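Local coordinates for protein 2-hydroxyethylphosphonate dioxygenase (Streptomyces viridochromogenes, PDB 4YAR) that uses non-heme iron and dioxygen to convert 2-hydroxyethylphosphonate to hydroxymethylphosphonate and formate during biosynthesis of the antibiotic and herbicide phosphinothricin tripeptide, at residues L130-L138 / M325-G336. The protein carries 1 engineered substitution. Sequence-based numbering, arbitrary orientation.
Sequences LEPAITVNL and MASAAHLPDLVG. With NA (sodium ion), chain L; CD (cadmium ion), chain E.
Ile134 lies over Ala326, their CA atoms 6.9 Å apart, where strand 133-140 of one antiparallel sheet faces the connection from strand 320-324 to strand 335-343 of another. No hydrogen bond joins the segments. The connection is folded by two type I turns, Ala328 to Leu331 and Leu331 to Leu334, and closed by Met325 N bonding to Gly336 O at 3.0 Å.

Ile134 buries the largest area of any residue in the contact. Its CG1 is anti to the carbonyl carbon (chi1 -73°), and the nearly extended chi2 carries Ile134 CD1 to the start of strand 335-343, 3.4 Å from Val335 C and close to Gly336 N. Ile134 and Leu334 lie alongside one another, pointing opposite ways, with Ile134 CG1 3.7 Å from Leu334 CG. The other branch, Ile134 CG2, touches Met325 SD at 4.1 Å, the methionine chain running roughly perpendicular to the isoleucine. Val136 CG1 is also near this sulfur. At the other end, the ring of Pro132 rests on the fork of Leu331. Pro132 CB is 3.6 Å from Leu331 CD1, and Pro132 CG is 3.8 Å from Leu331 CD2.

Next to Leu331, His330 ND1 binds a sodium ion together with Gln296. Strand 173-176 adds Val175 against both Ile134 and Leu331, and strand 400-407 adds Phe405 beside Met325 and Val136. The methyl of Ala133 points away from the connection and lies near Ser196 and the engineered His176, both at substrate-binding positions.

The contact is therefore apolar packing of one sheet's strand against the turns leading into another: one face of strand 133-140 is buried there, while Ala133 on its other face borders the active site.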
# COMPACT_ATOMS: atom_id res chain seq x y z
N LEU A 130 9.57 -1.60 8.31
CA LEU A 130 9.72 -0.98 7.01
C LEU A 130 8.45 -0.25 6.60
O LEU A 130 8.51 0.87 6.08
CB LEU A 130 9.98 -2.03 5.98
CG LEU A 130 10.14 -1.59 4.51
CD1 LEU A 130 11.22 -0.53 4.39
CD2 LEU A 130 10.39 -2.82 3.68
N GLU A 131 7.32 -0.89 6.83
CA GLU A 131 6.05 -0.33 6.40
C GLU A 131 5.71 1.02 7.03
O GLU A 131 5.80 1.22 8.28
CB GLU A 131 4.93 -1.33 6.62
CG GLU A 131 5.04 -2.55 5.74
CD GLU A 131 6.14 -3.54 6.15
OE1 GLU A 131 6.61 -3.49 7.31
OE2 GLU A 131 6.51 -4.31 5.26
N PRO A 132 5.21 1.93 6.17
CA PRO A 132 4.66 3.18 6.68
C PRO A 132 3.24 2.86 7.22
O PRO A 132 2.68 1.82 6.87
CB PRO A 132 4.59 4.03 5.42
CG PRO A 132 4.41 3.08 4.31
CD PRO A 132 4.95 1.75 4.73
N ALA A 133 2.71 3.67 8.11
CA ALA A 133 1.35 3.43 8.62
C ALA A 133 0.58 4.73 8.85
O ALA A 133 1.17 5.75 9.19
CB ALA A 133 1.40 2.64 9.90
N ILE A 134 -0.75 4.67 8.71
CA ILE A 134 -1.62 5.72 9.23
C ILE A 134 -2.03 5.21 10.62
O ILE A 134 -2.39 4.04 10.77
CB ILE A 134 -2.87 6.02 8.32
CG1 ILE A 134 -2.53 6.77 7.00
CG2 ILE A 134 -3.94 6.83 9.05
CD1 ILE A 134 -3.64 6.80 5.95
N THR A 135 -1.99 6.09 11.61
CA THR A 135 -2.40 5.81 12.97
C THR A 135 -3.41 6.86 13.37
O THR A 135 -3.25 8.08 13.13
CB THR A 135 -1.24 5.84 13.99
OG1 THR A 135 -0.19 4.94 13.54
CG2 THR A 135 -1.74 5.42 15.36
N VAL A 136 -4.50 6.35 13.86
CA VAL A 136 -5.63 7.20 14.30
C VAL A 136 -6.06 6.80 15.70
O VAL A 136 -6.20 5.62 16.02
CB VAL A 136 -6.78 7.18 13.29
CG1 VAL A 136 -7.33 5.80 13.05
CG2 VAL A 136 -7.86 8.21 13.64
N ASN A 137 -6.33 7.81 16.51
CA ASN A 137 -6.86 7.61 17.85
C ASN A 137 -8.37 7.41 17.80
O ASN A 137 -9.15 8.27 17.38
CB ASN A 137 -6.49 8.74 18.79
CG ASN A 137 -6.84 8.45 20.28
OD1 ASN A 137 -7.40 7.37 20.66
ND2 ASN A 137 -6.46 9.38 21.15
N LEU A 138 -8.82 6.26 18.23
CA LEU A 138 -10.28 5.98 18.31
C LEU A 138 -10.93 6.56 19.60
O LEU A 138 -12.17 6.67 19.75
CB LEU A 138 -10.52 4.46 18.33
CG LEU A 138 -10.21 3.62 17.08
CD1 LEU A 138 -10.47 2.11 17.14
CD2 LEU A 138 -10.81 4.28 15.85
N MET A 325 -8.36 11.70 6.99
CA MET A 325 -7.30 11.38 7.94
C MET A 325 -6.01 11.88 7.35
O MET A 325 -6.01 12.45 6.23
CB MET A 325 -7.16 9.88 8.21
CG MET A 325 -8.39 9.25 8.69
SD MET A 325 -7.96 7.54 9.14
CE MET A 325 -9.68 7.01 9.49
N ALA A 326 -4.95 11.81 8.14
CA ALA A 326 -3.63 12.18 7.65
C ALA A 326 -3.23 11.51 6.33
O ALA A 326 -3.55 10.33 6.06
CB ALA A 326 -2.64 11.92 8.73
N SER A 327 -2.45 12.25 5.52
CA SER A 327 -1.91 11.73 4.24
C SER A 327 -0.49 12.27 4.02
O SER A 327 -0.06 13.23 4.67
CB SER A 327 -2.78 12.10 3.04
OG SER A 327 -2.91 13.50 2.88
N ALA A 328 0.19 11.68 3.05
CA ALA A 328 1.53 12.07 2.74
C ALA A 328 1.72 11.93 1.25
O ALA A 328 1.50 10.86 0.73
CB ALA A 328 2.51 11.20 3.48
N ALA A 329 2.07 13.00 0.54
CA ALA A 329 2.32 12.90 -0.93
C ALA A 329 3.47 11.98 -1.32
O ALA A 329 3.46 11.47 -2.44
CB ALA A 329 2.52 14.29 -1.53
N HIS A 330 4.37 11.67 -0.39
CA HIS A 330 5.40 10.64 -0.64
C HIS A 330 4.90 9.26 -0.49
O HIS A 330 5.68 8.35 -0.77
CB HIS A 330 6.57 10.79 0.35
CG HIS A 330 7.14 12.16 0.38
ND1 HIS A 330 6.51 13.18 1.09
CD2 HIS A 330 8.27 12.70 -0.13
CE1 HIS A 330 7.16 14.29 0.93
NE2 HIS A 330 8.28 14.03 0.25
N LEU A 331 3.62 9.09 -0.06
CA LEU A 331 3.08 7.77 0.15
C LEU A 331 1.70 7.79 -0.51
O LEU A 331 0.66 7.65 0.18
CB LEU A 331 2.97 7.42 1.65
CG LEU A 331 4.33 7.22 2.34
CD1 LEU A 331 4.22 7.26 3.86
CD2 LEU A 331 5.01 5.96 1.84
N PRO A 332 1.66 7.88 -1.86
CA PRO A 332 0.38 7.97 -2.56
C PRO A 332 -0.55 6.79 -2.45
O PRO A 332 -1.76 6.93 -2.76
CB PRO A 332 0.78 8.13 -4.02
CG PRO A 332 2.21 8.52 -3.99
CD PRO A 332 2.79 7.93 -2.78
N ASP A 333 -0.06 5.62 -2.13
CA ASP A 333 -0.91 4.42 -2.07
C ASP A 333 -1.54 4.15 -0.66
O ASP A 333 -2.24 3.16 -0.52
CB ASP A 333 -0.12 3.21 -2.43
CG ASP A 333 0.45 3.25 -3.88
OD1 ASP A 333 -0.05 3.98 -4.73
OD2 ASP A 333 1.43 2.53 -4.14
N LEU A 334 -1.26 5.02 0.31
CA LEU A 334 -1.79 4.96 1.70
C LEU A 334 -2.87 6.03 1.94
O LEU A 334 -2.62 7.24 1.81
CB LEU A 334 -0.62 5.11 2.66
CG LEU A 334 -0.86 5.11 4.17
CD1 LEU A 334 -1.59 3.83 4.55
CD2 LEU A 334 0.46 5.20 4.94
N VAL A 335 -4.10 5.63 2.23
CA VAL A 335 -5.15 6.62 2.29
C VAL A 335 -5.97 6.28 3.52
O VAL A 335 -6.13 5.06 3.88
CB VAL A 335 -6.06 6.59 1.02
CG1 VAL A 335 -7.23 7.47 1.19
CG2 VAL A 335 -5.31 7.02 -0.26
N GLY A 336 -6.55 7.30 4.11
CA GLY A 336 -7.51 7.12 5.26
C GLY A 336 -8.57 8.14 5.28
O GLY A 336 -8.26 9.32 5.15
NA NA L . 6.94 13.38 3.43
CD CD E . 7.69 -5.57 7.01
O HOH W 1 6.40 10.83 3.77
O HOH W 2 7.38 15.31 3.73
O HOH W 3 6.28 12.14 3.14
O HOH W 4 4.67 13.73 2.21